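Local coordinates for endoglucanase, glycoside hydrolase family 5 protein (Cytophaga hutchinsonii, PDB 5IHS), which probably hydrolyses internal beta-1,4-glucosidic bonds of cellulose, as a TIM-barrel endoglucanase likely to contribute to growth on crystalline cellulose, at residues S69-W74 / G302-Y307; R53-F58 / W282-K287; K26-K31 / G117-I122; A293-A298 / D308-G313. One frame throughout, in Å; residues are numbered along the deposited sequence.

Interaction 1 (S69-W74 / G302-Y307); sequences SDVVKW and GGWADY
A chi1 of -175° swings the Trp-74 indole away from its backbone N and carries it out from helix 69-77 beneath the glycine pair 302-303, while Trp-304 turns CG away from its carbonyl carbon (chi1 -50°) and brings its six-membered ring back toward the helix. The two indoles meet as an offset edge-to-face pair, the edge of Trp-74 toward the face of Trp-304, with planes at 84° and ring centroids 5.2 Å apart. The nearest side-chain atoms are Trp-74 CD1 and Trp-304 CE3, at 3.7 Å. Over one face of the Trp-74 indole runs the backbone of the glycines: Gly-303 N sits above its centre, and Gly-303 CA makes a CH-pi contact 3.5 Å from the centroid of the six-membered ring. At Gly-302 the backbone angles themselves call for glycine, and a CB there would also run into Trp-74 CB; at Gly-303 the positive phi favours glycine. The helix is the one that follows the first strand of the TIM barrel, and the glycines belong to the long loop between the last barrel strand and helix 311-329. In the plane of the Trp-74 ring, at its edge, a water accepts from Trp-74 NE1 at 2.9 Å and donates to Trp-304 O at 2.7 Å. Without the indole, as with an alanine here, the Gly-303 backbone is likely to lose the aromatic surface it lies on and the water its indole donor. One turn back, Val-71 CG1 reaches Trp-304 CH2 at 4.3 Å, while Trp-304 NE1 is hydrogen-bonded to Ser-299 O within the loop.

Interaction 2 (R53-F58 / W282-K287); sequences RGMSLF and WSIADK
The indole of Trp-282 carries Ser-283 CB against one face, toward the rim, and its benzo side meets Phe-58, whose ring has Ser-283 OG at its edge, 3.4 Å from Phe-58 CD1. The two rings are inclined at 35°, with Phe-58 CD1 3.4 Å from Trp-282 CZ2. They stand where the first and last strands of the TIM barrel, 53-57 and 279-284, run parallel and close the eight-stranded sheet. Trp-282 comes just before a cis peptide bond, a feature found at the equivalent tryptophan of many family 5 glycoside hydrolases, where the indole lines the substrate cleft, and Trp-282 probably does the same here. The ring also lies nearly parallel to that of His-125. Phe-58 would probably lose the surface it rests against if a leucine stood in place of Trp-282, and the flat indole that lies along His-125 would be gone. With chi1 at -170°, Ser-56 OG lies beside its own carbonyl carbon and donates to Leu-57 O at 2.8 Å; it also comes near Trp-282 CE3 and bonds Arg-85 NH1. On the other face of the sheet Leu-57 CD2 packs on Ile-284 CB at 3.8 Å, and the bent chain of Met-55 lays CE against Ile-284 CD1, with Leu-75 of helix 69-77 touching both Met-55 and Ile-284. Across the seam Ile-284 N donates to Ser-56 O at 2.9 Å, in the carbonyl plane. Farther along, a water accepts from Phe-58 N at 3.0 Å and donates to Ile-284 O at 2.8 Å.

Interaction 3 (K26-K31 / G117-I122); sequences KTIVEK and GIYVII
Val-29 turns CG2 away from its carbonyl carbon and drops this methyl onto the centre of the Tyr-119 ring, a CH-pi contact 3.6 Å from the centroid and only 8° off the normal. Short helix 28-32, at the start of the modelled chain, thus sits at the N-terminal end of barrel strand 119-125. Ile-28 adds CG2 obliquely, 4.0 Å from Tyr-119 CE2. The Tyr-119 ring leans back toward the helix, and its hydroxyl is hydrogen-bonded to Gly-33 O. Thr-27 is the N-cap: OG1, tucked between its backbone N and carbonyl carbon (chi1 63°), accepts from Glu-30 N at 3.0 Å. Glu-30 stretches its side chain back, and OE1 takes Thr-27 N from above the carboxylate plane, completing a capping box. Against this cap lies Gly-117, which ends helix 99-116 in a Schellman motif; its positive phi favours glycine, and a CB would collide with Thr-27 CB. Water links Ile-28 N to Gly-117 O, and the same carbonyl takes a direct bond from Val-29 N at 3.0 Å, the donor standing 37° above the carbonyl plane.

Interaction 4 (A293-A298 / D308-G313); sequences AIVPAA and DLTPSG
Thr-310 N-caps helix 311-329, the last helix of the chain, and the residues leading into it bridge to the backbone of the preceding loop through Ala-293 and Val-295. Thr-310 N donates to Ala-293 O at 3.1 Å; the bond is nearly straight, 170° at the hydrogen, though it arrives well above the carbonyl plane. Val-295 N donates to Asp-308 O at 2.9 Å, so two bonds hold Ile-294 beside Leu-309 in a single bridge. Leu-309 CD2 and Ile-294 CG2 meet at 4.0 Å. The Thr-310 side chain holds OG1 between its backbone N and carbonyl carbon (chi1 66°), where it accepts from Gly-313 N at 3.0 Å; the same hydroxyl is hydrogen-bonded to Ser-292 O. Its methyl, CG2, stands opposite the carbonyl carbon and lies 3.6 Å from Ile-294 C. In the TIM barrel this helix is the one that follows the eighth strand, so the contact fastens its first turn to the excursion that the chain makes after strand 279-284. Gly-313 allows the close approach there: its CA passes 3.4 Å from Ala-293 O in a CA-H...O contact, and a CB would strike that oxygen. Val-295 spreads both methyls over Asp-308 O, CG2 at 3.5 Å, and then opens a type II turn whose last residue, Ala-298, brings CB toward the same carbonyl. The carboxylate of Asp-308 bends back into its own loop, where OD2 accepts from Ala-305 N.

From the N terminus, interaction 3 opens first, bringing helix 28-32 to the start of the third barrel strand and closing a loop that contains the first segments of interactions 2 and 1. Those two cross it, and each other, reaching on to the far end of the chain: interaction 2 seals the barrel between its first and last strands, and interaction 1 ties helix 69-77 to the closing loop. Interaction 4 lies wholly after interaction 2 and crosses interaction 1. Trp-304 joins three of them, touching Ile-284 as well as Ile-294, Ala-298 and Leu-309, while Val-72 packs on Ile-118 between interactions 1 and 3.

Interaction 1 (S69-W74 / G302-Y307)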
loop_
_atom_site.group_PDB
_atom_site.type_symbol
_atom_site.label_atom_id
_atom_site.label_comp_id
_atom_site.label_asym_id
_atom_site.label_seq_id
_atom_site.Cartn_x
_atom_site.Cartn_y
_atom_site.Cartn_z
ATOM N N SER A 69 2.262 15.247 -9.098
ATOM C CA SER A 69 2.611 15.926 -7.857
ATOM C C SER A 69 1.461 16.749 -7.293
ATOM O O SER A 69 1.406 16.962 -6.074
ATOM C CB SER A 69 3.862 16.786 -8.048
ATOM O OG SER A 69 3.700 17.709 -9.087
ATOM N N ASP A 70 0.555 17.249 -8.141
ATOM C CA ASP A 70 -0.596 17.990 -7.622
ATOM C C ASP A 70 -1.492 17.091 -6.779
ATOM O O ASP A 70 -1.949 17.493 -5.704
ATOM C CB ASP A 70 -1.391 18.613 -8.771
ATOM C CG ASP A 70 -0.619 19.693 -9.502
ATOM O OD1 ASP A 70 0.118 20.468 -8.854
ATOM O OD2 ASP A 70 -0.756 19.784 -10.739
ATOM N N VAL A 71 -1.745 15.869 -7.250
ATOM C CA VAL A 71 -2.517 14.903 -6.471
ATOM C C VAL A 71 -1.811 14.579 -5.159
ATOM O O VAL A 71 -2.441 14.543 -4.101
ATOM C CB VAL A 71 -2.809 13.647 -7.314
ATOM C CG1 VAL A 71 -3.301 12.482 -6.456
ATOM C CG2 VAL A 71 -3.830 13.986 -8.392
ATOM N N VAL A 72 -0.507 14.300 -5.204
ATOM C CA VAL A 72 0.187 13.943 -3.966
ATOM C C VAL A 72 0.111 15.086 -2.955
ATOM O O VAL A 72 -0.146 14.863 -1.764
ATOM C CB VAL A 72 1.632 13.502 -4.253
ATOM C CG1 VAL A 72 2.404 13.310 -2.959
ATOM C CG2 VAL A 72 1.640 12.205 -5.071
ATOM N N LYS A 73 0.328 16.324 -3.406
ATOM C CA LYS A 73 0.249 17.465 -2.493
ATOM C C LYS A 73 -1.143 17.596 -1.891
ATOM O O LYS A 73 -1.286 17.856 -0.690
ATOM C CB LYS A 73 0.638 18.752 -3.213
ATOM C CG LYS A 73 0.714 19.942 -2.274
ATOM C CD LYS A 73 1.187 21.194 -2.974
ATOM C CE LYS A 73 1.236 22.362 -2.010
ATOM N NZ LYS A 73 1.593 23.600 -2.730
ATOM N N TRP A 74 -2.183 17.428 -2.714
ATOM C CA TRP A 74 -3.553 17.531 -2.236
ATOM C C TRP A 74 -3.875 16.409 -1.259
ATOM O O TRP A 74 -4.565 16.625 -0.252
ATOM C CB TRP A 74 -4.518 17.526 -3.434
ATOM C CG TRP A 74 -5.941 17.755 -3.050
ATOM C CD1 TRP A 74 -6.937 16.833 -3.019
ATOM C CD2 TRP A 74 -6.525 18.987 -2.600
ATOM N NE1 TRP A 74 -8.108 17.411 -2.592
ATOM C CE2 TRP A 74 -7.882 18.732 -2.322
ATOM C CE3 TRP A 74 -6.030 20.285 -2.410
ATOM C CZ2 TRP A 74 -8.754 19.718 -1.871
ATOM C CZ3 TRP A 74 -6.906 21.266 -1.963
ATOM C CH2 TRP A 74 -8.243 20.977 -1.698
ATOM N N GLY A 302 -6.309 17.276 -8.425
ATOM C CA GLY A 302 -6.759 17.362 -7.049
ATOM C C GLY A 302 -7.748 18.503 -6.870
ATOM O O GLY A 302 -8.419 18.922 -7.808
ATOM N N GLY A 303 -7.833 19.009 -5.645
ATOM C CA GLY A 303 -8.758 20.087 -5.346
ATOM C C GLY A 303 -10.203 19.669 -5.208
ATOM O O GLY A 303 -11.095 20.521 -5.284
ATOM N N TRP A 304 -10.464 18.388 -4.969
ATOM C CA TRP A 304 -11.815 17.840 -5.026
ATOM C C TRP A 304 -12.668 18.369 -3.881
ATOM O O TRP A 304 -12.325 18.213 -2.700
ATOM C CB TRP A 304 -11.733 16.320 -4.967
ATOM C CG TRP A 304 -10.763 15.752 -5.955
ATOM C CD1 TRP A 304 -10.726 15.978 -7.294
ATOM C CD2 TRP A 304 -9.685 14.865 -5.664
ATOM N NE1 TRP A 304 -9.680 15.291 -7.862
ATOM C CE2 TRP A 304 -9.033 14.586 -6.880
ATOM C CE3 TRP A 304 -9.215 14.275 -4.493
ATOM C CZ2 TRP A 304 -7.919 13.755 -6.944
ATOM C CZ3 TRP A 304 -8.117 13.453 -4.562
ATOM C CH2 TRP A 304 -7.493 13.186 -5.779
ATOM N N ALA A 305 -13.785 18.991 -4.236
ATOM C CA ALA A 305 -14.722 19.520 -3.267
ATOM C C ALA A 305 -15.666 18.407 -2.835
ATOM O O ALA A 305 -15.624 17.287 -3.346
ATOM C CB ALA A 305 -15.476 20.707 -3.864
ATOM N N ASP A 306 -16.533 18.709 -1.876
ATOM C CA ASP A 306 -17.408 17.672 -1.346
ATOM C C ASP A 306 -18.219 17.001 -2.446
ATOM O O ASP A 306 -18.393 15.776 -2.429
ATOM C CB ASP A 306 -18.307 18.256 -0.269
ATOM C CG ASP A 306 -17.549 18.545 1.012
ATOM O OD1 ASP A 306 -16.396 18.058 1.160
ATOM O OD2 ASP A 306 -18.111 19.232 1.882
ATOM N N TYR A 307 -18.704 17.778 -3.419
ATOM C CA TYR A 307 -19.514 17.215 -4.493
ATOM C C TYR A 307 -18.707 16.349 -5.453
ATOM O O TYR A 307 -19.297 15.652 -6.294
ATOM C CB TYR A 307 -20.198 18.341 -5.274
ATOM C CG TYR A 307 -21.361 19.030 -4.578
ATOM C CD1 TYR A 307 -21.865 18.581 -3.361
ATOM C CD2 TYR A 307 -21.959 20.141 -5.154
ATOM C CE1 TYR A 307 -22.934 19.220 -2.741
ATOM C CE2 TYR A 307 -23.033 20.774 -4.547
ATOM C CZ TYR A 307 -23.519 20.308 -3.338
ATOM O OH TYR A 307 -24.585 20.928 -2.715
HETATM O O HOH W 1 -10.604 16.497 -1.528
#

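Interaction 2 (R53-F58 / W282-K287)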
loop_
_atom_site.group_PDB
_atom_site.type_symbol
_atom_site.label_atom_id
_atom_site.label_comp_id
_atom_site.label_asym_id
_atom_site.label_seq_id
_atom_site.Cartn_x
_atom_site.Cartn_y
_atom_site.Cartn_z
ATOM N N ARG A 53 -1.428 5.941 7.427
ATOM C CA ARG A 53 -2.733 5.793 6.793
ATOM C C ARG A 53 -2.766 6.692 5.575
ATOM O O ARG A 53 -2.296 7.836 5.628
ATOM C CB ARG A 53 -3.893 6.210 7.701
ATOM C CG ARG A 53 -3.943 5.593 9.079
ATOM C CD ARG A 53 -5.057 6.284 9.873
ATOM N NE ARG A 53 -5.200 5.716 11.201
ATOM C CZ ARG A 53 -4.460 6.058 12.241
ATOM N NH1 ARG A 53 -3.555 7.026 12.143
ATOM N NH2 ARG A 53 -4.659 5.449 13.401
ATOM N N GLY A 54 -3.307 6.177 4.481
ATOM C CA GLY A 54 -3.371 6.972 3.279
ATOM C C GLY A 54 -4.207 6.351 2.194
ATOM O O GLY A 54 -5.176 5.622 2.457
ATOM N N MET A 55 -3.832 6.676 0.959
ATOM C CA MET A 55 -4.587 6.305 -0.221
ATOM C C MET A 55 -3.709 5.573 -1.217
ATOM O O MET A 55 -2.530 5.909 -1.403
ATOM C CB MET A 55 -5.155 7.533 -0.933
ATOM C CG MET A 55 -6.233 8.262 -0.150
ATOM S SD MET A 55 -7.654 7.243 0.270
ATOM C CE MET A 55 -8.396 6.940 -1.346
ATOM N N SER A 56 -4.314 4.603 -1.887
ATOM C CA SER A 56 -3.734 3.999 -3.073
ATOM C C SER A 56 -4.267 4.678 -4.324
ATOM O O SER A 56 -5.476 4.899 -4.467
ATOM C CB SER A 56 -4.051 2.503 -3.136
ATOM O OG SER A 56 -3.317 1.846 -4.165
ATOM N N LEU A 57 -3.366 4.935 -5.256
ATOM C CA LEU A 57 -3.751 5.170 -6.630
ATOM C C LEU A 57 -4.224 3.850 -7.238
ATOM O O LEU A 57 -3.955 2.757 -6.728
ATOM C CB LEU A 57 -2.581 5.786 -7.396
ATOM C CG LEU A 57 -2.060 7.101 -6.790
ATOM C CD1 LEU A 57 -0.782 7.561 -7.451
ATOM C CD2 LEU A 57 -3.094 8.205 -6.816
ATOM N N PHE A 58 -4.945 3.960 -8.340
ATOM C CA PHE A 58 -5.460 2.818 -9.086
ATOM C C PHE A 58 -4.411 2.396 -10.113
ATOM O O PHE A 58 -3.451 3.121 -10.372
ATOM C CB PHE A 58 -6.756 3.294 -9.752
ATOM C CG PHE A 58 -7.606 2.243 -10.464
ATOM C CD1 PHE A 58 -8.643 1.597 -9.801
ATOM C CD2 PHE A 58 -7.490 2.040 -11.836
ATOM C CE1 PHE A 58 -9.477 0.713 -10.474
ATOM C CE2 PHE A 58 -8.336 1.166 -12.508
ATOM C CZ PHE A 58 -9.325 0.510 -11.829
ATOM N N TRP A 282 -8.256 1.745 -1.416
ATOM C CA TRP A 282 -8.440 1.636 -2.860
ATOM C C TRP A 282 -9.764 2.298 -3.226
ATOM O O TRP A 282 -10.818 1.807 -2.784
ATOM C CB TRP A 282 -8.484 0.160 -3.226
ATOM C CG TRP A 282 -8.541 -0.158 -4.686
ATOM C CD1 TRP A 282 -9.658 -0.408 -5.426
ATOM C CD2 TRP A 282 -7.428 -0.286 -5.578
ATOM N NE1 TRP A 282 -9.310 -0.689 -6.719
ATOM C CE2 TRP A 282 -7.950 -0.628 -6.844
ATOM C CE3 TRP A 282 -6.043 -0.144 -5.433
ATOM C CZ2 TRP A 282 -7.132 -0.841 -7.955
ATOM C CZ3 TRP A 282 -5.233 -0.356 -6.538
ATOM C CH2 TRP A 282 -5.781 -0.716 -7.778
ATOM N N SER A 283 -9.773 3.376 -4.017
ATOM C CA SER A 283 -8.602 4.015 -4.604
ATOM C C SER A 283 -8.947 5.410 -5.106
ATOM O O SER A 283 -10.119 5.767 -5.268
ATOM C CB SER A 283 -8.066 3.233 -5.812
ATOM O OG SER A 283 -8.892 3.409 -6.952
ATOM N N ILE A 284 -7.895 6.168 -5.417
ATOM C CA ILE A 284 -8.003 7.378 -6.226
ATOM C C ILE A 284 -8.178 6.946 -7.683
ATOM O O ILE A 284 -7.226 6.623 -8.395
ATOM C CB ILE A 284 -6.805 8.305 -6.027
ATOM C CG1 ILE A 284 -6.687 8.735 -4.550
ATOM C CG2 ILE A 284 -6.890 9.493 -6.960
ATOM C CD1 ILE A 284 -7.857 9.542 -4.012
ATOM N N ALA A 285 -9.433 6.909 -8.107
ATOM C CA ALA A 285 -9.848 6.566 -9.454
ATOM C C ALA A 285 -11.204 7.199 -9.633
ATOM O O ALA A 285 -11.934 7.384 -8.658
ATOM C CB ALA A 285 -10.014 5.058 -9.624
ATOM N N ASP A 286 -11.546 7.512 -10.880
ATOM C CA ASP A 286 -12.845 8.096 -11.189
ATOM C C ASP A 286 -13.744 7.130 -11.950
ATOM O O ASP A 286 -14.718 7.551 -12.575
ATOM C CB ASP A 286 -12.685 9.426 -11.926
ATOM C CG ASP A 286 -12.273 9.261 -13.365
ATOM O OD1 ASP A 286 -11.556 8.278 -13.662
ATOM O OD2 ASP A 286 -12.658 10.128 -14.188
ATOM N N LYS A 287 -13.437 5.841 -11.892
ATOM C CA LYS A 287 -14.299 4.820 -12.467
ATOM C C LYS A 287 -15.642 4.819 -11.734
ATOM O O LYS A 287 -15.678 4.995 -10.511
ATOM C CB LYS A 287 -13.603 3.464 -12.292
ATOM C CG LYS A 287 -14.346 2.252 -12.802
ATOM C CD LYS A 287 -13.467 1.001 -12.758
ATOM C CE LYS A 287 -14.189 -0.187 -13.368
ATOM N NZ LYS A 287 -13.384 -1.430 -13.308
HETATM O O HOH W 2 -4.873 6.536 -9.864
#

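Interaction 3 (K26-K31 / G117-I122)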
loop_
_atom_site.group_PDB
_atom_site.type_symbol
_atom_site.label_atom_id
_atom_site.label_comp_id
_atom_site.label_asym_id
_atom_site.label_seq_id
_atom_site.Cartn_x
_atom_site.Cartn_y
_atom_site.Cartn_z
ATOM N N LYS A 26 8.727 20.968 10.039
ATOM C CA LYS A 26 8.981 19.526 9.966
ATOM C C LYS A 26 7.868 18.763 9.236
ATOM O O LYS A 26 6.690 19.002 9.502
ATOM C CB LYS A 26 9.066 18.950 11.376
ATOM C CG LYS A 26 10.449 18.898 11.980
ATOM C CD LYS A 26 10.376 18.457 13.436
ATOM C CE LYS A 26 10.195 16.954 13.555
ATOM N NZ LYS A 26 9.809 16.553 14.939
ATOM N N THR A 27 8.244 17.813 8.371
ATOM C CA THR A 27 7.351 16.933 7.626
ATOM C C THR A 27 7.129 15.635 8.398
ATOM O O THR A 27 7.798 15.342 9.389
ATOM C CB THR A 27 7.999 16.561 6.299
ATOM O OG1 THR A 27 9.193 15.824 6.577
ATOM C CG2 THR A 27 8.321 17.791 5.446
ATOM N N ILE A 28 6.178 14.836 7.907
ATOM C CA ILE A 28 5.889 13.540 8.512
ATOM C C ILE A 28 7.127 12.656 8.497
ATOM O O ILE A 28 7.426 11.962 9.478
ATOM C CB ILE A 28 4.730 12.868 7.750
ATOM C CG1 ILE A 28 3.421 13.664 7.883
ATOM C CG2 ILE A 28 4.571 11.413 8.186
ATOM C CD1 ILE A 28 2.844 13.703 9.279
ATOM N N VAL A 29 7.835 12.625 7.368
ATOM C CA VAL A 29 9.007 11.770 7.258
ATOM C C VAL A 29 10.137 12.293 8.143
ATOM O O VAL A 29 10.916 11.509 8.688
ATOM C CB VAL A 29 9.392 11.616 5.776
ATOM C CG1 VAL A 29 10.705 10.912 5.596
ATOM C CG2 VAL A 29 8.288 10.833 5.042
ATOM N N GLU A 30 10.234 13.609 8.332
ATOM C CA GLU A 30 11.203 14.123 9.303
ATOM C C GLU A 30 10.824 13.733 10.728
ATOM O O GLU A 30 11.698 13.454 11.552
ATOM C CB GLU A 30 11.352 15.640 9.165
ATOM C CG GLU A 30 12.141 16.024 7.935
ATOM C CD GLU A 30 12.125 17.510 7.633
ATOM O OE1 GLU A 30 11.337 18.252 8.250
ATOM O OE2 GLU A 30 12.903 17.939 6.756
ATOM N N LYS A 31 9.527 13.683 11.028
ATOM C CA LYS A 31 9.067 13.294 12.360
ATOM C C LYS A 31 9.448 11.858 12.696
ATOM O O LYS A 31 10.014 11.586 13.761
ATOM C CB LYS A 31 7.551 13.500 12.475
ATOM C CG LYS A 31 6.965 13.102 13.830
ATOM C CD LYS A 31 5.442 13.164 13.823
ATOM C CE LYS A 31 4.831 12.745 15.147
ATOM N NZ LYS A 31 5.104 13.697 16.249
ATOM N N GLY A 117 7.358 15.228 1.776
ATOM C CA GLY A 117 7.661 14.661 3.072
ATOM C C GLY A 117 6.694 13.626 3.602
ATOM O O GLY A 117 6.507 13.558 4.820
ATOM N N ILE A 118 6.108 12.793 2.736
ATOM C CA ILE A 118 5.288 11.667 3.170
ATOM C C ILE A 118 5.904 10.371 2.645
ATOM O O ILE A 118 6.780 10.374 1.777
ATOM C CB ILE A 118 3.796 11.811 2.798
ATOM C CG1 ILE A 118 3.560 11.768 1.287
ATOM C CG2 ILE A 118 3.229 13.093 3.409
ATOM C CD1 ILE A 118 2.099 11.626 0.899
ATOM N N TYR A 119 5.436 9.252 3.188
ATOM C CA TYR A 119 5.922 7.945 2.768
ATOM C C TYR A 119 5.238 7.526 1.466
ATOM O O TYR A 119 4.156 8.016 1.117
ATOM C CB TYR A 119 5.724 6.906 3.885
ATOM C CG TYR A 119 6.567 7.227 5.114
ATOM C CD1 TYR A 119 7.896 6.825 5.183
ATOM C CD2 TYR A 119 6.054 7.961 6.174
ATOM C CE1 TYR A 119 8.685 7.147 6.273
ATOM C CE2 TYR A 119 6.827 8.283 7.268
ATOM C CZ TYR A 119 8.139 7.888 7.316
ATOM O OH TYR A 119 8.884 8.261 8.423
ATOM N N VAL A 120 5.876 6.607 0.740
ATOM C CA VAL A 120 5.361 6.164 -0.549
ATOM C C VAL A 120 5.627 4.675 -0.711
ATOM O O VAL A 120 6.748 4.209 -0.462
ATOM C CB VAL A 120 5.938 6.983 -1.727
ATOM C CG1 VAL A 120 7.455 6.947 -1.758
ATOM C CG2 VAL A 120 5.349 6.510 -3.056
ATOM N N ILE A 121 4.595 3.942 -1.129
ATOM C CA ILE A 121 4.699 2.520 -1.434
ATOM C C ILE A 121 4.848 2.351 -2.938
ATOM O O ILE A 121 3.996 2.807 -3.707
ATOM C CB ILE A 121 3.466 1.754 -0.941
ATOM C CG1 ILE A 121 3.290 1.889 0.571
ATOM C CG2 ILE A 121 3.570 0.287 -1.338
ATOM C CD1 ILE A 121 1.924 1.474 1.057
ATOM N N ILE A 122 5.923 1.671 -3.336
ATOM C CA ILE A 122 6.151 1.283 -4.722
ATOM C C ILE A 122 5.569 -0.119 -4.867
ATOM O O ILE A 122 6.180 -1.090 -4.422
ATOM C CB ILE A 122 7.641 1.312 -5.076
ATOM C CG1 ILE A 122 8.218 2.722 -4.921
ATOM C CG2 ILE A 122 7.870 0.776 -6.494
ATOM C CD1 ILE A 122 9.716 2.783 -5.062
HETATM O O HOH W 3 4.705 16.028 5.547
#

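Interaction 4 (A293-A298 / D308-G313)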
loop_
_atom_site.group_PDB
_atom_site.type_symbol
_atom_site.label_atom_id
_atom_site.label_comp_id
_atom_site.label_asym_id
_atom_site.label_seq_id
_atom_site.Cartn_x
_atom_site.Cartn_y
_atom_site.Cartn_z
ATOM N N ALA A 293 -12.938 6.675 -4.961
ATOM C CA ALA A 293 -13.058 7.735 -3.962
ATOM C C ALA A 293 -13.623 9.036 -4.525
ATOM O O ALA A 293 -14.107 9.882 -3.759
ATOM C CB ALA A 293 -11.685 8.025 -3.361
ATOM N N ILE A 294 -13.524 9.232 -5.839
ATOM C CA ILE A 294 -13.886 10.491 -6.474
ATOM C C ILE A 294 -14.803 10.196 -7.661
ATOM O O ILE A 294 -14.797 9.098 -8.217
ATOM C CB ILE A 294 -12.630 11.312 -6.872
ATOM C CG1 ILE A 294 -11.778 10.542 -7.891
ATOM C CG2 ILE A 294 -11.835 11.686 -5.620
ATOM C CD1 ILE A 294 -10.435 11.208 -8.253
ATOM N N VAL A 295 -15.621 11.185 -8.024
ATOM C CA VAL A 295 -16.646 11.017 -9.057
ATOM C C VAL A 295 -16.039 11.020 -10.457
ATOM O O VAL A 295 -14.927 11.522 -10.659
ATOM C CB VAL A 295 -17.726 12.106 -8.957
ATOM C CG1 VAL A 295 -18.396 12.075 -7.603
ATOM C CG2 VAL A 295 -17.147 13.490 -9.248
ATOM N N PRO A 296 -16.758 10.514 -11.460
ATOM C CA PRO A 296 -16.257 10.574 -12.840
ATOM C C PRO A 296 -15.849 11.987 -13.229
ATOM O O PRO A 296 -16.560 12.957 -12.967
ATOM C CB PRO A 296 -17.440 10.052 -13.659
ATOM C CG PRO A 296 -18.084 9.071 -12.720
ATOM C CD PRO A 296 -18.002 9.727 -11.372
ATOM N N ALA A 297 -14.670 12.087 -13.845
ATOM C CA ALA A 297 -14.076 13.326 -14.344
ATOM C C ALA A 297 -13.518 14.218 -13.239
ATOM O O ALA A 297 -13.121 15.352 -13.516
ATOM C CB ALA A 297 -15.012 14.124 -15.261
ATOM N N ALA A 298 -13.450 13.743 -11.999
ATOM C CA ALA A 298 -12.823 14.542 -10.956
ATOM C C ALA A 298 -11.417 14.954 -11.387
ATOM O O ALA A 298 -10.673 14.164 -11.973
ATOM C CB ALA A 298 -12.767 13.746 -9.653
ATOM N N ASP A 308 -17.385 16.377 -5.357
ATOM C CA ASP A 308 -16.505 15.570 -6.187
ATOM C C ASP A 308 -16.107 14.246 -5.538
ATOM O O ASP A 308 -15.387 13.455 -6.168
ATOM C CB ASP A 308 -15.257 16.378 -6.536
ATOM C CG ASP A 308 -15.590 17.730 -7.147
ATOM O OD1 ASP A 308 -16.545 17.812 -7.948
ATOM O OD2 ASP A 308 -14.911 18.732 -6.815
ATOM N N LEU A 309 -16.541 13.990 -4.304
ATOM C CA LEU A 309 -16.221 12.768 -3.578
ATOM C C LEU A 309 -17.414 11.830 -3.578
ATOM O O LEU A 309 -18.564 12.265 -3.500
ATOM C CB LEU A 309 -15.854 13.073 -2.122
ATOM C CG LEU A 309 -14.757 14.110 -1.922
ATOM C CD1 LEU A 309 -14.430 14.237 -0.457
ATOM C CD2 LEU A 309 -13.520 13.749 -2.691
ATOM N N THR A 310 -17.134 10.540 -3.633
ATOM C CA THR A 310 -18.161 9.517 -3.509
ATOM C C THR A 310 -18.415 9.217 -2.040
ATOM O O THR A 310 -17.666 9.649 -1.165
ATOM C CB THR A 310 -17.674 8.243 -4.181
ATOM O OG1 THR A 310 -16.551 7.766 -3.431
ATOM C CG2 THR A 310 -17.296 8.476 -5.647
ATOM N N PRO A 311 -19.458 8.440 -1.728
ATOM C CA PRO A 311 -19.641 8.028 -0.326
ATOM C C PRO A 311 -18.422 7.321 0.239
ATOM O O PRO A 311 -18.046 7.552 1.398
ATOM C CB PRO A 311 -20.904 7.151 -0.388
ATOM C CG PRO A 311 -21.678 7.756 -1.534
ATOM C CD PRO A 311 -20.634 8.102 -2.552
ATOM N N SER A 312 -17.783 6.464 -0.556
ATOM C CA SER A 312 -16.578 5.786 -0.094
ATOM C C SER A 312 -15.457 6.788 0.171
ATOM O O SER A 312 -14.795 6.739 1.220
ATOM C CB SER A 312 -16.146 4.757 -1.140
ATOM O OG SER A 312 -15.011 4.034 -0.706
ATOM N N GLY A 313 -15.238 7.711 -0.768
ATOM C CA GLY A 313 -14.193 8.704 -0.580
ATOM C C GLY A 313 -14.413 9.555 0.657
ATOM O O GLY A 313 -13.469 9.843 1.400
#